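Methyltransferase FkbM (Methylobacillus flagellatus KT, PDB 2PY6) probably transfers methyl groups, as a member of the FkbM methyltransferase family with a Rossmann-like domain, though its substrate is not established. Local coordinates at residues 124-127 and 128-132; 273-277 and 278-282; 344-347 and 348-351. All coordinates share one frame; numbering follows the deposited sequence.

Contact 1: residues 124-127 and 128-132; sequences GPKR and FFDQI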
loop_
_atom_site.group_PDB
_atom_site.type_symbol
_atom_site.label_atom_id
_atom_site.label_comp_id
_atom_site.label_asym_id
_atom_site.label_seq_id
_atom_site.Cartn_x
_atom_site.Cartn_y
_atom_site.Cartn_z
ATOM N N GLY A 124 -14.266 -10.194 -7.738
ATOM C CA GLY A 124 -14.020 -8.974 -8.492
ATOM C C GLY A 124 -13.386 -9.235 -9.836
ATOM O O GLY A 124 -13.985 -8.951 -10.845
ATOM N N PRO A 125 -12.173 -9.777 -9.848
ATOM C CA PRO A 125 -11.476 -10.064 -11.103
ATOM C C PRO A 125 -12.148 -11.150 -11.970
ATOM O O PRO A 125 -12.210 -11.002 -13.188
ATOM C CB PRO A 125 -10.071 -10.535 -10.636
ATOM C CG PRO A 125 -9.942 -10.151 -9.254
ATOM C CD PRO A 125 -11.323 -10.071 -8.684
ATOM N N LYS A 126 -12.612 -12.230 -11.344
ATOM C CA LYS A 126 -13.290 -13.317 -12.078
ATOM C C LYS A 126 -14.541 -12.841 -12.788
ATOM O O LYS A 126 -14.692 -13.076 -13.991
ATOM C CB LYS A 126 -13.619 -14.509 -11.181
ATOM C CG LYS A 126 -14.330 -15.615 -11.953
ATOM C CD LYS A 126 -14.403 -16.918 -11.222
ATOM C CE LYS A 126 -15.294 -17.933 -11.982
ATOM N NZ LYS A 126 -15.016 -18.182 -13.439
ATOM N N ARG A 127 -15.437 -12.185 -12.049
ATOM C CA ARG A 127 -16.691 -11.659 -12.623
ATOM C C ARG A 127 -16.437 -10.627 -13.719
ATOM O O ARG A 127 -17.187 -10.529 -14.658
ATOM C CB ARG A 127 -17.538 -10.980 -11.525
ATOM C CG ARG A 127 -18.111 -11.924 -10.499
ATOM C CD ARG A 127 -18.768 -11.154 -9.364
ATOM N NE ARG A 127 -19.515 -12.088 -8.540
ATOM C CZ ARG A 127 -20.177 -11.772 -7.435
ATOM N NH1 ARG A 127 -20.153 -10.555 -6.949
ATOM N NH2 ARG A 127 -20.823 -12.717 -6.789
ATOM N N PHE A 128 -15.394 -9.824 -13.549
ATOM C CA PHE A 128 -15.018 -8.856 -14.553
ATOM C C PHE A 128 -14.713 -9.584 -15.879
ATOM O O PHE A 128 -15.376 -9.393 -16.886
ATOM C CB PHE A 128 -13.803 -8.029 -14.087
ATOM C CG PHE A 128 -13.203 -7.233 -15.190
ATOM C CD1 PHE A 128 -13.878 -6.126 -15.695
ATOM C CD2 PHE A 128 -12.005 -7.642 -15.793
ATOM C CE1 PHE A 128 -13.348 -5.412 -16.760
ATOM C CE2 PHE A 128 -11.477 -6.944 -16.840
ATOM C CZ PHE A 128 -12.143 -5.832 -17.337
ATOM N N PHE A 129 -13.724 -10.454 -15.866
ATOM C CA PHE A 129 -13.365 -11.186 -17.082
ATOM C C PHE A 129 -14.459 -12.093 -17.674
ATOM O O PHE A 129 -14.525 -12.278 -18.892
ATOM C CB PHE A 129 -12.109 -11.998 -16.839
ATOM C CG PHE A 129 -10.842 -11.191 -16.850
ATOM C CD1 PHE A 129 -10.517 -10.382 -17.951
ATOM C CD2 PHE A 129 -9.926 -11.331 -15.843
ATOM C CE1 PHE A 129 -9.312 -9.692 -17.988
ATOM C CE2 PHE A 129 -8.729 -10.634 -15.870
ATOM C CZ PHE A 129 -8.433 -9.819 -16.954
ATOM N N ASP A 130 -15.260 -12.713 -16.814
ATOM C CA ASP A 130 -16.366 -13.529 -17.277
ATOM C C ASP A 130 -17.371 -12.676 -18.001
ATOM O O ASP A 130 -17.834 -13.077 -19.042
ATOM C CB ASP A 130 -17.040 -14.310 -16.132
ATOM C CG ASP A 130 -16.262 -15.576 -15.747
ATOM O OD1 ASP A 130 -15.430 -16.038 -16.566
ATOM O OD2 ASP A 130 -16.459 -16.084 -14.618
ATOM N N GLN A 131 -17.687 -11.487 -17.484
ATOM C CA GLN A 131 -18.617 -10.633 -18.189
ATOM C C GLN A 131 -17.983 -10.071 -19.458
ATOM O O GLN A 131 -18.646 -9.984 -20.446
ATOM C CB GLN A 131 -19.203 -9.533 -17.304
ATOM C CG GLN A 131 -20.305 -8.729 -17.999
ATOM C CD GLN A 131 -21.447 -9.585 -18.553
ATOM O OE1 GLN A 131 -22.065 -10.377 -17.826
ATOM N NE2 GLN A 131 -21.741 -9.415 -19.849
ATOM N N ILE A 132 -16.721 -9.660 -19.446
ATOM C CA ILE A 132 -16.084 -9.211 -20.691
ATOM C C ILE A 132 -16.264 -10.244 -21.800
ATOM O O ILE A 132 -16.607 -9.904 -22.938
ATOM C CB ILE A 132 -14.550 -8.997 -20.515
ATOM C CG1 ILE A 132 -14.268 -7.746 -19.672
ATOM C CG2 ILE A 132 -13.835 -8.916 -21.879
ATOM C CD1 ILE A 132 -14.831 -6.465 -20.232
#
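Lys126 and Asp130, four residues apart on helix 123-135, form a salt bridge in which NZ of Lys126 lies 2.8 Å from OD2 of Asp130. The ammonium takes the syn lone pair of OD2. The lysine chain runs out with CG anti to its backbone nitrogen (chi1 179°) and bends at its last torsion (chi4 52°), which turns NZ back over the next helical turn; its CG also passes 3.4 Å from Asp130 OD2. Asp130 OD1 accepts from Asn118 ND2, so both carboxylate oxygens are engaged and the rotation of the group is restrained. A leucine in place of Asp130 would probably leave the ammonium of Lys126 without its counter-charge and cost Asn118 one of its acceptors.

Backbone bonds of the regular i to i+4 kind underlie the pair. Asp130 N donates to Lys126 O at 2.9 Å, and Phe129 N reaches Pro125 O at 3.1 Å with a nearly straight N-H (177°). A ring carbon of Phe129, CD2, passes the same carbonyl oxygen, Pro125 O, at 3.5 Å.

Apolar packing is lighter: one face of the Phe128 ring receives CG1 of Ile132.

Helix 123-135 is the crossover of the beta-alpha-beta unit between strands 114-118 and 140-142. Phe128, Phe129 and Ile132 lean on helix 101-109, Lys126 and Asp130 meet strand 140-142, and Phe128 meets His88 of the third subunit edge-to-face.

Contact 2: residues 273-277 and 278-282; sequences RRYTD and TNFAS
Tyr275 and Thr278 are joined by two hydrogen bonds that end on one carbonyl oxygen. Thr278 N donates to Tyr275 O at 3.0 Å, with an N-H angle of 162°, and closes a type I beta turn from Tyr275 to Thr278. The hydroxyl of Thr278 adds a second bond, its OG1 lying 2.8 Å from Tyr275 O. The two donors arrive differently: the hydroxyl lies in the carbonyl plane, whereas the amide stands well above it. With OG1 set between the backbone N and the carbonyl carbon (chi1 68°), the hydroxyl is placed to reach back across the turn. Thr278 OG1 in turn accepts a weak, long bond from Phe280 N, and a water bonded to Thr278 O at 2.6 Å makes a weak link to Thr276 O.

Aromatic and apolar contacts form the other half. The rings of Tyr275 and Phe280 meet obliquely, centroids 5.6 Å apart and planes at 50°. Their closest atoms are Tyr275 CD1 and Phe280 CZ, at 3.9 Å. Thr278 OG1 sits 3.3 Å above the plane of the Phe280 ring, over its centre, while Thr278 CG2 lies at the edge of the Tyr275 ring. CB of Ala281 approaches Tyr275 O to 3.4 Å, filling in beside the turn.

Tyr275 and Phe280 both rest on Ile245 of helix 239-248, and Phe280 also meets Gln131 of the second subunit. The arrangement is a type I beta turn whose carbonyl is bonded by both the amide and the hydroxyl of Thr278, set in the connection from helix 262-274 to strand 284-287, an alpha-to-beta link of the Rossmann-like methyltransferase domain.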
loop_
_atom_site.group_PDB
_atom_site.type_symbol
_atom_site.label_atom_id
_atom_site.label_comp_id
_atom_site.label_asym_id
_atom_site.label_seq_id
_atom_site.Cartn_x
_atom_site.Cartn_y
_atom_site.Cartn_z
ATOM N N ARG A 273 8.047 -16.882 20.764
ATOM C CA ARG A 273 8.520 -15.667 21.440
ATOM C C ARG A 273 7.404 -14.669 21.691
ATOM O O ARG A 273 7.518 -13.854 22.582
ATOM C CB ARG A 273 9.621 -14.940 20.659
ATOM C CG ARG A 273 10.966 -15.560 20.743
ATOM C CD ARG A 273 12.007 -14.827 19.860
ATOM N NE ARG A 273 13.021 -15.797 19.466
ATOM C CZ ARG A 273 13.186 -16.320 18.255
ATOM N NH1 ARG A 273 12.484 -15.946 17.211
ATOM N NH2 ARG A 273 14.134 -17.221 18.074
ATOM N N ARG A 274 6.335 -14.690 20.904
ATOM C CA ARG A 274 5.278 -13.743 21.181
ATOM C C ARG A 274 4.488 -14.141 22.435
ATOM O O ARG A 274 3.791 -13.320 23.005
ATOM C CB ARG A 274 4.423 -13.407 19.939
ATOM C CG ARG A 274 3.570 -14.439 19.366
ATOM C CD ARG A 274 2.714 -13.846 18.215
ATOM N NE ARG A 274 3.526 -13.618 17.020
ATOM C CZ ARG A 274 3.428 -14.288 15.862
ATOM N NH1 ARG A 274 2.499 -15.220 15.658
ATOM N NH2 ARG A 274 4.260 -13.989 14.862
ATOM N N TYR A 275 4.691 -15.361 22.938
ATOM C CA TYR A 275 3.979 -15.846 24.108
ATOM C C TYR A 275 4.847 -16.120 25.293
ATOM O O TYR A 275 4.366 -16.628 26.284
ATOM C CB TYR A 275 3.245 -17.120 23.740
ATOM C CG TYR A 275 2.290 -16.929 22.598
ATOM C CD1 TYR A 275 1.227 -16.046 22.699
ATOM C CD2 TYR A 275 2.419 -17.665 21.433
ATOM C CE1 TYR A 275 0.330 -15.866 21.637
ATOM C CE2 TYR A 275 1.532 -17.507 20.373
ATOM C CZ TYR A 275 0.487 -16.615 20.472
ATOM O OH TYR A 275 -0.394 -16.478 19.411
ATOM N N THR A 276 6.104 -15.697 25.227
ATOM C CA THR A 276 7.056 -15.988 26.275
ATOM C C THR A 276 6.646 -15.557 27.718
ATOM O O THR A 276 6.954 -16.238 28.675
ATOM C CB THR A 276 8.490 -15.507 25.867
ATOM O OG1 THR A 276 9.382 -15.750 26.950
ATOM C CG2 THR A 276 8.546 -14.034 25.582
ATOM N N ASP A 277 5.917 -14.461 27.864
ATOM C CA ASP A 277 5.517 -13.980 29.179
ATOM C C ASP A 277 4.129 -14.446 29.591
ATOM O O ASP A 277 3.639 -14.000 30.603
ATOM C CB ASP A 277 5.493 -12.448 29.165
ATOM C CG ASP A 277 6.820 -11.841 28.748
ATOM O OD1 ASP A 277 7.879 -12.262 29.275
ATOM O OD2 ASP A 277 6.782 -10.943 27.881
ATOM N N THR A 278 3.458 -15.266 28.776
ATOM C CA THR A 278 2.114 -15.760 29.120
ATOM C C THR A 278 2.259 -16.860 30.165
ATOM O O THR A 278 3.360 -17.385 30.354
ATOM C CB THR A 278 1.379 -16.342 27.905
ATOM O OG1 THR A 278 2.023 -17.560 27.472
ATOM C CG2 THR A 278 1.318 -15.331 26.752
ATOM N N ASN A 279 1.180 -17.223 30.859
ATOM C CA ASN A 279 1.299 -18.340 31.832
ATOM C C ASN A 279 1.215 -19.741 31.179
ATOM O O ASN A 279 1.373 -20.734 31.872
ATOM C CB ASN A 279 0.322 -18.200 33.015
ATOM C CG ASN A 279 -1.130 -18.369 32.604
ATOM O OD1 ASN A 279 -1.453 -18.478 31.415
ATOM N ND2 ASN A 279 -2.022 -18.384 33.591
ATOM N N PHE A 280 0.988 -19.804 29.859
ATOM C CA PHE A 280 0.885 -21.065 29.086
ATOM C C PHE A 280 2.073 -21.392 28.163
ATOM O O PHE A 280 2.053 -22.406 27.479
ATOM C CB PHE A 280 -0.418 -21.112 28.257
ATOM C CG PHE A 280 -0.568 -19.982 27.233
ATOM C CD1 PHE A 280 0.136 -19.986 26.031
ATOM C CD2 PHE A 280 -1.464 -18.953 27.450
ATOM C CE1 PHE A 280 -0.035 -18.974 25.096
ATOM C CE2 PHE A 280 -1.630 -17.935 26.514
ATOM C CZ PHE A 280 -0.926 -17.956 25.340
ATOM N N ALA A 281 3.099 -20.549 28.145
ATOM C CA ALA A 281 4.302 -20.773 27.322
ATOM C C ALA A 281 4.979 -22.125 27.555
ATOM O O ALA A 281 5.496 -22.751 26.612
ATOM C CB ALA A 281 5.302 -19.664 27.584
ATOM N N SER A 282 4.978 -22.571 28.810
ATOM C CA SER A 282 5.644 -23.813 29.210
ATOM C C SER A 282 4.875 -25.047 28.792
ATOM O O SER A 282 5.418 -26.139 28.815
ATOM C CB SER A 282 5.856 -23.841 30.732
ATOM O OG SER A 282 4.625 -23.701 31.457
HETATM O O HOH W 1 5.524 -16.715 31.687
#

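Contact 3: residues 344-347 and 348-351; sequences EGSE and LSAL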
loop_
_atom_site.group_PDB
_atom_site.type_symbol
_atom_site.label_atom_id
_atom_site.label_comp_id
_atom_site.label_asym_id
_atom_site.label_seq_id
_atom_site.Cartn_x
_atom_site.Cartn_y
_atom_site.Cartn_z
ATOM N N GLU A 344 1.366 -32.249 4.498
ATOM C CA GLU A 344 1.689 -32.512 3.066
ATOM C C GLU A 344 1.739 -34.032 2.733
ATOM O O GLU A 344 1.326 -34.475 1.642
ATOM C CB GLU A 344 3.009 -31.819 2.645
ATOM N N GLY A 345 2.199 -34.814 3.706
ATOM C CA GLY A 345 2.339 -36.256 3.579
ATOM C C GLY A 345 1.022 -36.985 3.755
ATOM O O GLY A 345 -0.021 -36.367 3.799
ATOM N N SER A 346 1.085 -38.307 3.830
ATOM C CA SER A 346 -0.092 -39.136 3.931
ATOM C C SER A 346 -0.792 -38.929 5.259
ATOM O O SER A 346 -0.201 -39.159 6.314
ATOM C CB SER A 346 0.303 -40.610 3.798
ATOM O OG SER A 346 -0.801 -41.445 4.097
ATOM N N GLU A 347 -2.028 -38.451 5.209
ATOM C CA GLU A 347 -2.832 -38.282 6.444
ATOM C C GLU A 347 -3.321 -39.608 6.960
ATOM O O GLU A 347 -3.608 -39.729 8.137
ATOM C CB GLU A 347 -3.948 -37.243 6.269
ATOM C CG GLU A 347 -3.361 -35.807 6.272
ATOM C CD GLU A 347 -4.362 -34.730 6.274
ATOM O OE1 GLU A 347 -5.542 -35.054 6.122
ATOM O OE2 GLU A 347 -3.966 -33.552 6.413
ATOM N N LEU A 348 -3.394 -40.610 6.098
ATOM C CA LEU A 348 -3.765 -41.948 6.531
ATOM C C LEU A 348 -2.617 -42.529 7.358
ATOM O O LEU A 348 -2.880 -43.065 8.413
ATOM C CB LEU A 348 -4.085 -42.855 5.345
ATOM C CG LEU A 348 -4.595 -44.263 5.704
ATOM C CD1 LEU A 348 -5.875 -44.209 6.500
ATOM C CD2 LEU A 348 -4.788 -45.148 4.435
ATOM N N SER A 349 -1.357 -42.405 6.903
ATOM C CA SER A 349 -0.218 -42.883 7.699
ATOM C C SER A 349 -0.092 -42.148 9.041
ATOM O O SER A 349 0.254 -42.739 10.083
ATOM C CB SER A 349 1.103 -42.766 6.938
ATOM O OG SER A 349 1.206 -43.757 5.929
ATOM N N ALA A 350 -0.367 -40.859 9.012
ATOM C CA ALA A 350 -0.304 -40.060 10.203
ATOM C C ALA A 350 -1.325 -40.457 11.236
ATOM O O ALA A 350 -1.014 -40.462 12.400
ATOM C CB ALA A 350 -0.414 -38.619 9.842
ATOM N N LEU A 351 -2.543 -40.786 10.805
ATOM C CA LEU A 351 -3.589 -41.243 11.676
ATOM C C LEU A 351 -3.289 -42.617 12.267
ATOM O O LEU A 351 -3.611 -42.876 13.429
ATOM C CB LEU A 351 -4.934 -41.288 10.930
ATOM C CG LEU A 351 -5.604 -39.939 10.616
ATOM C CD1 LEU A 351 -6.701 -40.126 9.572
ATOM C CD2 LEU A 351 -6.153 -39.306 11.835
HETATM O O HOH W 2 -3.520 -40.150 3.063
#
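Ser346 caps the helix that follows it: its OG accepts from Ser349 N at 3.0 Å along an almost straight N-H (170°), which makes Ser346 the N-cap. The hydroxyl stands anti to the backbone nitrogen (chi1 171°) and thereby faces the first turn. A water bridges the same OG, at 3.2 Å, to Leu348 N, which donates to it at 3.1 Å. The first regular helical bonds follow, Ala350 N to Ser346 O at 3.2 Å and Leu351 N to Glu347 O at 3.1 Å.

Farther out, Ser349 OG is hydrogen-bonded to Glu293 OE2. The two serines also touch through carbon, CB of Ser346 lying 3.9 Å from CB of Ser349. CG of Leu351 packs 3.2 Å from Glu347 O. Beyond the two segments, Leu351 rests on Met341, Ile367 and Leu379, and Leu348 on Tyr382 of helix 375-386.

The chemistry is that of a helix start whose early amides are satisfied by a side chain and a water. Glu347, buried beside Met341, Ile367 and Leu379, accepts at its OE2 from Ile343 N, so this carboxylate oxygen has a backbone donor that ties the helix start to the preceding loop.

In the fold
All three contacts are local and partly buried, but they serve different elements. Contact 1 lies within a single helix of the six-stranded sheet region, whereas contacts 2 and 3 belong to the methyltransferase domain, one at a helix exit and the other at a helix start. Contact 3 is nearest the centre of the chain, about 16 Å between centres, and touches no other subunit; contact 2, about 32 Å out, is peripheral and, like contact 1, meets the second subunit. Chemistry follows place: a charged pair along a helix, a carbonyl gripped twice in a turn, and a hydroxyl cap. None touches another, the nearest two being about 20 Å apart between nearest atoms.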